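Local coordinates for phosphodiesterase (Candida albicans, PDB 6CPU), which belongs to the cyclic nucleotide phosphodiesterase family, a largely helical metalloprotein whose model carries a zinc and a magnesium ion, at residues Leu470-Arg482 with Tyr508-Gln522. Sequence-based numbering, arbitrary orientation.
Sequences LRVSAQWAMVLSR and YDDVPHELREILEIQ
Asp509 O is gripped twice at the Arg482 end of the contact: NH2 of Arg482 donates to it directly at 2.7 Å, with the oxygen tilted from the guanidinium plane, and a water bound to Arg482 NH1 donates to the same carbonyl. The arginine chain is extended from CG to NE, its CD lying over one face of the Tyr508 ring, 4.1 Å from the centroid in a CH-pi contact, and Tyr508 CB under the guanidinium. A second water joins Arg482 O to Tyr508 OH, which also bonds Glu486. Further along the helix, Gln475 NE2 gives Pro512 O an almost straight bond of 3.1 Å, the acceptor lying in the amide plane. Arg471 bends at chi3 (57°), which brings NH1 back to His513 O at 2.9 Å, on a lone pair in the carbonyl plane. The same NH1 sits over the centre of the His513 ring, the guanidinium stacked nearly parallel to it at 10°; Arg471 NE forms a salt bridge with Asp309. Much of the rest is apolar, apart from a weak bond from Gln522 NE2 to Ser481 OG, which itself donates to Ala477 O. Met478 lays SD 3.6 Å from Pro512 CD, and Val479 CG1 meets Val511 CG2. Ala474 CB touches Leu515 CD1 at 3.5 Å, Ile518 CD1 lies against Gln475 CG, and the Leu470 and Leu515 side chains cross at about a right angle. Phe564 of helix 552-569 touches both leucines. Helix 470-495 thus carries on one flank the loop 508-514 and the short helix 515-521; the axes of 470-482 and 515-521 run roughly the same way, 29° apart. Arg471, Gln475 and Arg482 all bond main-chain carbonyls, so these bonds depend on the loop's backbone path rather than its polar side-chain ends.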
ATOM      1  N   LEU A 470       0.759  -3.864  22.995  1.00 37.65           N
ATOM      2  CA  LEU A 470      -0.650  -3.576  23.241  1.00 37.58           C
ATOM      3  C   LEU A 470      -1.168  -2.226  22.750  1.00 37.39           C
ATOM      4  O   LEU A 470      -2.225  -2.175  22.122  1.00 37.65           O
ATOM      5  CB  LEU A 470      -0.942  -3.717  24.743  1.00 39.53           C
ATOM      6  CG  LEU A 470      -2.393  -3.609  25.215  1.00 41.13           C
ATOM      7  CD1 LEU A 470      -3.305  -4.585  24.485  1.00 41.91           C
ATOM      8  CD2 LEU A 470      -2.453  -3.850  26.720  1.00 41.85           C
ATOM      9  N   ARG A 471      -0.449  -1.140  23.033  1.00 35.91           N
ATOM     10  CA  ARG A 471      -0.934   0.193  22.684  1.00 35.86           C
ATOM     11  C   ARG A 471      -1.062   0.368  21.164  1.00 34.54           C
ATOM     12  O   ARG A 471      -2.061   0.903  20.670  1.00 35.03           O
ATOM     13  CB  ARG A 471       0.003   1.264  23.236  1.00 38.21           C
ATOM     14  CG  ARG A 471      -0.577   2.671  23.231  1.00 38.79           C
ATOM     15  CD  ARG A 471       0.441   3.653  23.801  1.00 40.77           C
ATOM     16  NE  ARG A 471       1.678   3.587  23.027  1.00 42.72           N
ATOM     17  CZ  ARG A 471       1.859   4.158  21.838  1.00 43.87           C
ATOM     18  NH1 ARG A 471       0.897   4.881  21.270  1.00 45.66           N
ATOM     19  NH2 ARG A 471       3.018   4.011  21.214  1.00 44.74           N
ATOM     20  N   VAL A 472      -0.040  -0.075  20.442  1.00 35.37           N
ATOM     21  CA  VAL A 472      -0.024   0.018  18.977  1.00 34.92           C
ATOM     22  C   VAL A 472      -1.072  -0.928  18.395  1.00 34.71           C
ATOM     23  O   VAL A 472      -1.749  -0.590  17.424  1.00 31.76           O
ATOM     24  CB  VAL A 472       1.368  -0.331  18.406  1.00 35.81           C
ATOM     25  CG1 VAL A 472       1.333  -0.411  16.880  1.00 35.96           C
ATOM     26  CG2 VAL A 472       2.401   0.693  18.862  1.00 36.74           C
ATOM     27  N   SER A 473      -1.191  -2.114  18.994  1.00 34.46           N
ATOM     28  CA  SER A 473      -2.152  -3.117  18.543  1.00 33.44           C
ATOM     29  C   SER A 473      -3.558  -2.571  18.633  1.00 33.23           C
ATOM     30  O   SER A 473      -4.371  -2.798  17.739  1.00 31.99           O
ATOM     31  CB  SER A 473      -2.007  -4.406  19.360  1.00 36.29           C
ATOM     32  OG  SER A 473      -2.800  -5.463  18.835  1.00 36.77           O
ATOM     33  N   ALA A 474      -3.842  -1.828  19.700  1.00 32.44           N
ATOM     34  CA  ALA A 474      -5.155  -1.222  19.892  1.00 32.82           C
ATOM     35  C   ALA A 474      -5.445  -0.114  18.884  1.00 32.07           C
ATOM     36  O   ALA A 474      -6.581   0.037  18.450  1.00 32.30           O
ATOM     37  CB  ALA A 474      -5.285  -0.666  21.304  1.00 34.00           C
ATOM     38  N   GLN A 475      -4.432   0.676  18.543  1.00 29.58           N
ATOM     39  CA  GLN A 475      -4.601   1.750  17.548  1.00 28.43           C
ATOM     40  C   GLN A 475      -5.032   1.158  16.206  1.00 25.84           C
ATOM     41  O   GLN A 475      -5.926   1.680  15.558  1.00 27.30           O
ATOM     42  CB  GLN A 475      -3.298   2.533  17.368  1.00 28.42           C
ATOM     43  CG  GLN A 475      -2.938   3.432  18.541  1.00 29.51           C
ATOM     44  CD  GLN A 475      -1.635   4.170  18.329  1.00 29.75           C
ATOM     45  OE1 GLN A 475      -0.666   3.609  17.812  1.00 31.91           O
ATOM     46  NE2 GLN A 475      -1.595   5.421  18.745  1.00 31.40           N
ATOM     47  N   TRP A 476      -4.390   0.066  15.812  1.00 25.31           N
ATOM     48  CA  TRP A 476      -4.749  -0.659  14.585  1.00 26.51           C
ATOM     49  C   TRP A 476      -6.175  -1.205  14.648  1.00 27.88           C
ATOM     50  O   TRP A 476      -6.916  -1.123  13.681  1.00 28.20           O
ATOM     51  CB  TRP A 476      -3.774  -1.807  14.330  1.00 26.10           C
ATOM     52  CG  TRP A 476      -2.471  -1.375  13.740  1.00 28.07           C
ATOM     53  CD1 TRP A 476      -1.232  -1.433  14.322  1.00 29.01           C
ATOM     54  CD2 TRP A 476      -2.274  -0.820  12.441  1.00 28.74           C
ATOM     55  NE1 TRP A 476      -0.277  -0.946  13.459  1.00 29.96           N
ATOM     56  CE2 TRP A 476      -0.891  -0.561  12.299  1.00 29.40           C
ATOM     57  CE3 TRP A 476      -3.134  -0.510  11.384  1.00 29.21           C
ATOM     58  CZ2 TRP A 476      -0.352  -0.007  11.138  1.00 30.00           C
ATOM     59  CZ3 TRP A 476      -2.590   0.040  10.225  1.00 29.70           C
ATOM     60  CH2 TRP A 476      -1.217   0.293  10.121  1.00 28.80           C
ATOM     61  N   ALA A 477      -6.558  -1.764  15.798  1.00 28.69           N
ATOM     62  CA  ALA A 477      -7.907  -2.294  15.978  1.00 29.34           C
ATOM     63  C   ALA A 477      -8.961  -1.229  15.746  1.00 29.69           C
ATOM     64  O   ALA A 477     -10.023  -1.496  15.180  1.00 28.66           O
ATOM     65  CB  ALA A 477      -8.066  -2.893  17.374  1.00 31.47           C
ATOM     66  N   MET A 478      -8.672  -0.017  16.197  1.00 29.00           N
ATOM     67  CA  MET A 478      -9.554   1.107  15.995  1.00 30.97           C
ATOM     68  C   MET A 478      -9.743   1.478  14.517  1.00 29.64           C
ATOM     69  O   MET A 478     -10.867   1.697  14.067  1.00 28.34           O
ATOM     70  CB  MET A 478      -9.006   2.317  16.749  1.00 33.23           C
ATOM     71  CG  MET A 478      -9.750   3.600  16.477  1.00 37.00           C
ATOM     72  SD  MET A 478      -9.441   4.794  17.784  1.00 44.85           S
ATOM     73  CE  MET A 478     -10.371   6.183  17.168  1.00 44.21           C
ATOM     74  N   VAL A 479      -8.649   1.604  13.773  1.00 29.24           N
ATOM     75  CA  VAL A 479      -8.785   1.988  12.361  1.00 27.35           C
ATOM     76  C   VAL A 479      -9.407   0.851  11.531  1.00 26.30           C
ATOM     77  O   VAL A 479     -10.187   1.119  10.618  1.00 24.78           O
ATOM     78  CB  VAL A 479      -7.471   2.543  11.759  1.00 28.15           C
ATOM     79  CG1 VAL A 479      -7.000   3.741  12.588  1.00 29.05           C
ATOM     80  CG2 VAL A 479      -6.387   1.482  11.664  1.00 28.62           C
ATOM     81  N   LEU A 480      -9.113  -0.399  11.884  1.00 25.63           N
ATOM     82  CA  LEU A 480      -9.745  -1.555  11.245  1.00 27.38           C
ATOM     83  C   LEU A 480     -11.262  -1.524  11.453  1.00 26.77           C
ATOM     84  O   LEU A 480     -12.019  -1.755  10.517  1.00 24.36           O
ATOM     85  CB  LEU A 480      -9.134  -2.882  11.743  1.00 27.97           C
ATOM     86  CG  LEU A 480      -9.603  -4.178  11.039  1.00 29.06           C
ATOM     87  CD1 LEU A 480      -9.349  -4.134   9.536  1.00 29.40           C
ATOM     88  CD2 LEU A 480      -8.938  -5.409  11.627  1.00 30.06           C
ATOM     89  N   SER A 481     -11.705  -1.195  12.667  1.00 28.56           N
ATOM     90  CA  SER A 481     -13.137  -0.994  12.928  1.00 27.85           C
ATOM     91  C   SER A 481     -13.771   0.136  12.124  1.00 27.70           C
ATOM     92  O   SER A 481     -14.937   0.033  11.729  1.00 26.38           O
ATOM     93  CB  SER A 481     -13.393  -0.770  14.427  1.00 30.36           C
ATOM     94  OG  SER A 481     -12.809  -1.823  15.165  1.00 32.45           O
ATOM     95  N   ARG A 482     -13.035   1.222  11.879  1.00 26.38           N
ATOM     96  CA  ARG A 482     -13.584   2.309  11.072  1.00 26.44           C
ATOM     97  C   ARG A 482     -13.899   1.817   9.655  1.00 25.30           C
ATOM     98  O   ARG A 482     -14.958   2.143   9.105  1.00 25.06           O
ATOM     99  CB  ARG A 482     -12.634   3.504  10.984  1.00 27.67           C
ATOM    100  CG  ARG A 482     -12.427   4.252  12.282  1.00 28.59           C
ATOM    101  CD  ARG A 482     -11.328   5.275  12.126  1.00 30.09           C
ATOM    102  NE  ARG A 482     -11.273   6.230  13.237  1.00 30.93           N
ATOM    103  CZ  ARG A 482     -10.420   7.249  13.303  1.00 32.21           C
ATOM    104  NH1 ARG A 482      -9.539   7.456  12.321  1.00 29.59           N
ATOM    105  NH2 ARG A 482     -10.443   8.068  14.359  1.00 32.76           N
ATOM    106  N   TYR A 508     -12.689  11.901  10.282  1.00 31.14           N
ATOM    107  CA  TYR A 508     -12.358  11.196  11.510  1.00 32.56           C
ATOM    108  C   TYR A 508     -11.451  12.038  12.394  1.00 33.76           C
ATOM    109  O   TYR A 508     -10.573  12.747  11.903  1.00 31.33           O
ATOM    110  CB  TYR A 508     -11.657   9.875  11.199  1.00 31.06           C
ATOM    111  CG  TYR A 508     -12.545   8.868  10.516  1.00 30.13           C
ATOM    112  CD1 TYR A 508     -13.490   8.142  11.234  1.00 30.06           C
ATOM    113  CD2 TYR A 508     -12.476   8.669   9.141  1.00 29.77           C
ATOM    114  CE1 TYR A 508     -14.316   7.219  10.608  1.00 29.22           C
ATOM    115  CE2 TYR A 508     -13.292   7.752   8.511  1.00 29.03           C
ATOM    116  CZ  TYR A 508     -14.216   7.030   9.247  1.00 28.95           C
ATOM    117  OH  TYR A 508     -15.039   6.117   8.621  1.00 26.81           O
ATOM    118  N   ASP A 509     -11.678  11.961  13.703  1.00 35.77           N
ATOM    119  CA  ASP A 509     -10.732  12.520  14.663  1.00 38.22           C
ATOM    120  C   ASP A 509      -9.454  11.705  14.653  1.00 38.23           C
ATOM    121  O   ASP A 509      -9.436  10.538  14.240  1.00 36.83           O
ATOM    122  CB  ASP A 509     -11.330  12.533  16.073  1.00 40.38           C
ATOM    123  CG  ASP A 509     -12.424  13.565  16.231  1.00 42.26           C
ATOM    124  OD1 ASP A 509     -12.523  14.469  15.380  1.00 43.87           O
ATOM    125  OD2 ASP A 509     -13.187  13.483  17.212  1.00 47.64           O
ATOM    126  N   ASP A 510      -8.378  12.326  15.125  1.00 40.16           N
ATOM    127  CA  ASP A 510      -7.091  11.656  15.227  1.00 41.22           C
ATOM    128  C   ASP A 510      -7.237  10.403  16.063  1.00 39.01           C
ATOM    129  O   ASP A 510      -8.051  10.357  16.977  1.00 39.87           O
ATOM    130  CB  ASP A 510      -6.049  12.578  15.868  1.00 44.90           C
ATOM    131  CG  ASP A 510      -5.861  13.870  15.097  1.00 48.71           C
ATOM    132  OD1 ASP A 510      -6.158  13.883  13.880  1.00 49.77           O
ATOM    133  OD2 ASP A 510      -5.430  14.874  15.708  1.00 51.21           O
ATOM    134  N   VAL A 511      -6.461   9.384  15.724  1.00 37.90           N
ATOM    135  CA  VAL A 511      -6.392   8.171  16.514  1.00 37.93           C
ATOM    136  C   VAL A 511      -5.699   8.535  17.827  1.00 38.52           C
ATOM    137  O   VAL A 511      -4.642   9.159  17.799  1.00 36.27           O
ATOM    138  CB  VAL A 511      -5.597   7.073  15.784  1.00 37.67           C
ATOM    139  CG1 VAL A 511      -5.336   5.886  16.704  1.00 37.32           C
ATOM    140  CG2 VAL A 511      -6.341   6.632  14.519  1.00 38.01           C
ATOM    141  N   PRO A 512      -6.288   8.158  18.979  1.00 40.99           N
ATOM    142  CA  PRO A 512      -5.640   8.536  20.249  1.00 40.89           C
ATOM    143  C   PRO A 512      -4.276   7.893  20.463  1.00 40.90           C
ATOM    144  O   PRO A 512      -4.039   6.773  20.011  1.00 39.31           O
ATOM    145  CB  PRO A 512      -6.629   8.043  21.310  1.00 40.46           C
ATOM    146  CG  PRO A 512      -7.938   7.947  20.601  1.00 41.35           C
ATOM    147  CD  PRO A 512      -7.593   7.518  19.208  1.00 40.13           C
ATOM    148  N   HIS A 513      -3.389   8.604  21.156  1.00 43.88           N
ATOM    149  CA  HIS A 513      -2.069   8.075  21.488  1.00 46.38           C
ATOM    150  C   HIS A 513      -2.138   7.014  22.591  1.00 48.21           C
ATOM    151  O   HIS A 513      -1.420   6.019  22.543  1.00 44.66           O
ATOM    152  CB  HIS A 513      -1.127   9.202  21.916  1.00 49.22           C
ATOM    153  CG  HIS A 513       0.300   8.770  22.065  1.00 52.65           C
ATOM    154  ND1 HIS A 513       1.229   8.902  21.055  1.00 54.13           N
ATOM    155  CD2 HIS A 513       0.955   8.201  23.106  1.00 54.26           C
ATOM    156  CE1 HIS A 513       2.395   8.435  21.467  1.00 54.80           C
ATOM    157  NE2 HIS A 513       2.254   8.001  22.707  1.00 56.04           N
ATOM    158  N   GLU A 514      -3.004   7.233  23.579  1.00 51.08           N
ATOM    159  CA  GLU A 514      -3.039   6.395  24.770  1.00 53.29           C
ATOM    160  C   GLU A 514      -4.146   5.349  24.708  1.00 52.14           C
ATOM    161  O   GLU A 514      -5.286   5.654  24.342  1.00 52.03           O
ATOM    162  CB  GLU A 514      -3.231   7.256  26.026  1.00 55.96           C
ATOM    163  CG  GLU A 514      -2.212   8.377  26.205  1.00 58.09           C
ATOM    164  CD  GLU A 514      -0.772   7.892  26.329  1.00 59.16           C
ATOM    165  OE1 GLU A 514      -0.533   6.696  26.619  1.00 56.64           O
ATOM    166  OE2 GLU A 514       0.135   8.729  26.137  1.00 61.30           O
ATOM    167  N   LEU A 515      -3.797   4.122  25.088  1.00 51.67           N
ATOM    168  CA  LEU A 515      -4.747   3.018  25.192  1.00 53.21           C
ATOM    169  C   LEU A 515      -6.035   3.419  25.908  1.00 54.71           C
ATOM    170  O   LEU A 515      -7.134   3.094  25.455  1.00 52.43           O
ATOM    171  CB  LEU A 515      -4.087   1.839  25.918  1.00 53.82           C
ATOM    172  CG  LEU A 515      -4.878   0.534  26.055  1.00 54.38           C
ATOM    173  CD1 LEU A 515      -5.454   0.076  24.722  1.00 54.81           C
ATOM    174  CD2 LEU A 515      -3.983  -0.541  26.651  1.00 53.61           C
ATOM    175  N   ARG A 516      -5.889   4.138  27.019  1.00 56.72           N
ATOM    176  CA  ARG A 516      -7.025   4.578  27.827  1.00 58.20           C
ATOM    177  C   ARG A 516      -8.088   5.289  26.986  1.00 56.57           C
ATOM    178  O   ARG A 516      -9.266   4.920  27.034  1.00 53.09           O
ATOM    179  CB  ARG A 516      -6.541   5.504  28.954  1.00 62.08           C
ATOM    180  CG  ARG A 516      -7.574   5.794  30.029  1.00 66.12           C
ATOM    181  CD  ARG A 516      -7.000   6.703  31.106  1.00 69.86           C
ATOM    182  NE  ARG A 516      -7.956   6.946  32.187  1.00 74.87           N
ATOM    183  CZ  ARG A 516      -7.769   7.800  33.195  1.00 77.53           C
ATOM    184  NH1 ARG A 516      -6.651   8.518  33.282  1.00 79.41           N
ATOM    185  NH2 ARG A 516      -8.710   7.940  34.122  1.00 77.75           N
ATOM    186  N   GLU A 517      -7.680   6.294  26.213  1.00 54.84           N
ATOM    187  CA  GLU A 517      -8.645   7.080  25.430  1.00 55.35           C
ATOM    188  C   GLU A 517      -9.255   6.265  24.288  1.00 52.63           C
ATOM    189  O   GLU A 517     -10.396   6.512  23.890  1.00 49.96           O
ATOM    190  CB  GLU A 517      -8.020   8.365  24.878  1.00 58.72           C
ATOM    191  CG  GLU A 517      -9.054   9.449  24.581  1.00 62.68           C
ATOM    192  CD  GLU A 517      -8.570  10.505  23.600  1.00 66.12           C
ATOM    193  OE1 GLU A 517      -7.355  10.803  23.585  1.00 68.81           O
ATOM    194  OE2 GLU A 517      -9.417  11.044  22.849  1.00 67.06           O
ATOM    195  N   ILE A 518      -8.494   5.299  23.771  1.00 50.04           N
ATOM    196  CA  ILE A 518      -8.988   4.398  22.729  1.00 50.15           C
ATOM    197  C   ILE A 518     -10.162   3.570  23.258  1.00 51.21           C
ATOM    198  O   ILE A 518     -11.199   3.455  22.598  1.00 48.29           O
ATOM    199  CB  ILE A 518      -7.879   3.441  22.217  1.00 47.70           C
ATOM    200  CG1 ILE A 518      -6.780   4.227  21.488  1.00 46.42           C
ATOM    201  CG2 ILE A 518      -8.468   2.382  21.288  1.00 47.08           C
ATOM    202  CD1 ILE A 518      -5.553   3.403  21.159  1.00 46.43           C
ATOM    203  N   LEU A 519      -9.998   3.012  24.455  1.00 53.11           N
ATOM    204  CA  LEU A 519     -11.024   2.152  25.047  1.00 55.35           C
ATOM    205  C   LEU A 519     -12.295   2.917  25.421  1.00 56.08           C
ATOM    206  O   LEU A 519     -13.374   2.334  25.454  1.00 58.78           O
ATOM    207  CB  LEU A 519     -10.477   1.409  26.267  1.00 55.49           C
ATOM    208  CG  LEU A 519      -9.256   0.512  26.023  1.00 55.48           C
ATOM    209  CD1 LEU A 519      -8.704  -0.009  27.341  1.00 55.86           C
ATOM    210  CD2 LEU A 519      -9.577  -0.641  25.086  1.00 56.69           C
ATOM    211  N   GLU A 520     -12.181   4.212  25.689  1.00 59.07           N
ATOM    212  CA  GLU A 520     -13.365   5.015  25.985  1.00 63.82           C
ATOM    213  C   GLU A 520     -14.103   5.445  24.718  1.00 63.80           C
ATOM    214  O   GLU A 520     -15.328   5.568  24.734  1.00 63.49           O
ATOM    215  CB  GLU A 520     -13.009   6.233  26.839  1.00 68.09           C
ATOM    216  CG  GLU A 520     -14.230   6.907  27.464  1.00 71.74           C
ATOM    217  CD  GLU A 520     -14.095   7.122  28.964  1.00 75.03           C
ATOM    218  OE1 GLU A 520     -13.035   7.618  29.403  1.00 78.05           O
ATOM    219  OE2 GLU A 520     -15.051   6.795  29.705  1.00 75.65           O
ATOM    220  N   ILE A 521     -13.365   5.674  23.629  1.00 63.07           N
ATOM    221  CA  ILE A 521     -13.968   6.069  22.347  1.00 63.71           C
ATOM    222  C   ILE A 521     -14.763   4.912  21.738  1.00 60.72           C
ATOM    223  O   ILE A 521     -15.842   5.116  21.181  1.00 60.01           O
ATOM    224  CB  ILE A 521     -12.906   6.594  21.346  1.00 65.45           C
ATOM    225  CG1 ILE A 521     -12.348   7.945  21.818  1.00 65.83           C
ATOM    226  CG2 ILE A 521     -13.488   6.731  19.941  1.00 65.54           C
ATOM    227  CD1 ILE A 521     -13.302   9.117  21.676  1.00 65.52           C
ATOM    228  N   GLN A 522     -14.229   3.701  21.842  1.00 59.07           N
ATOM    229  CA  GLN A 522     -15.017   2.517  21.546  1.00 60.87           C
ATOM    230  C   GLN A 522     -14.646   1.350  22.466  1.00 61.96           C
ATOM    231  O   GLN A 522     -13.704   0.606  22.193  1.00 59.86           O
ATOM    232  CB  GLN A 522     -14.907   2.126  20.070  1.00 62.02           C
ATOM    233  CG  GLN A 522     -13.501   2.106  19.503  1.00 62.43           C
ATOM    234  CD  GLN A 522     -13.487   1.618  18.068  1.00 62.50           C
ATOM    235  OE1 GLN A 522     -13.768   2.377  17.136  1.00 65.72           O
ATOM    236  NE2 GLN A 522     -13.171   0.343  17.884  1.00 60.06           N
TER
HETATM  237  O   HOH W   1      -7.531   9.615  11.893  1.00 27.92           O
HETATM  238  O   HOH W   2     -16.298   4.494   9.990  1.00 31.73           O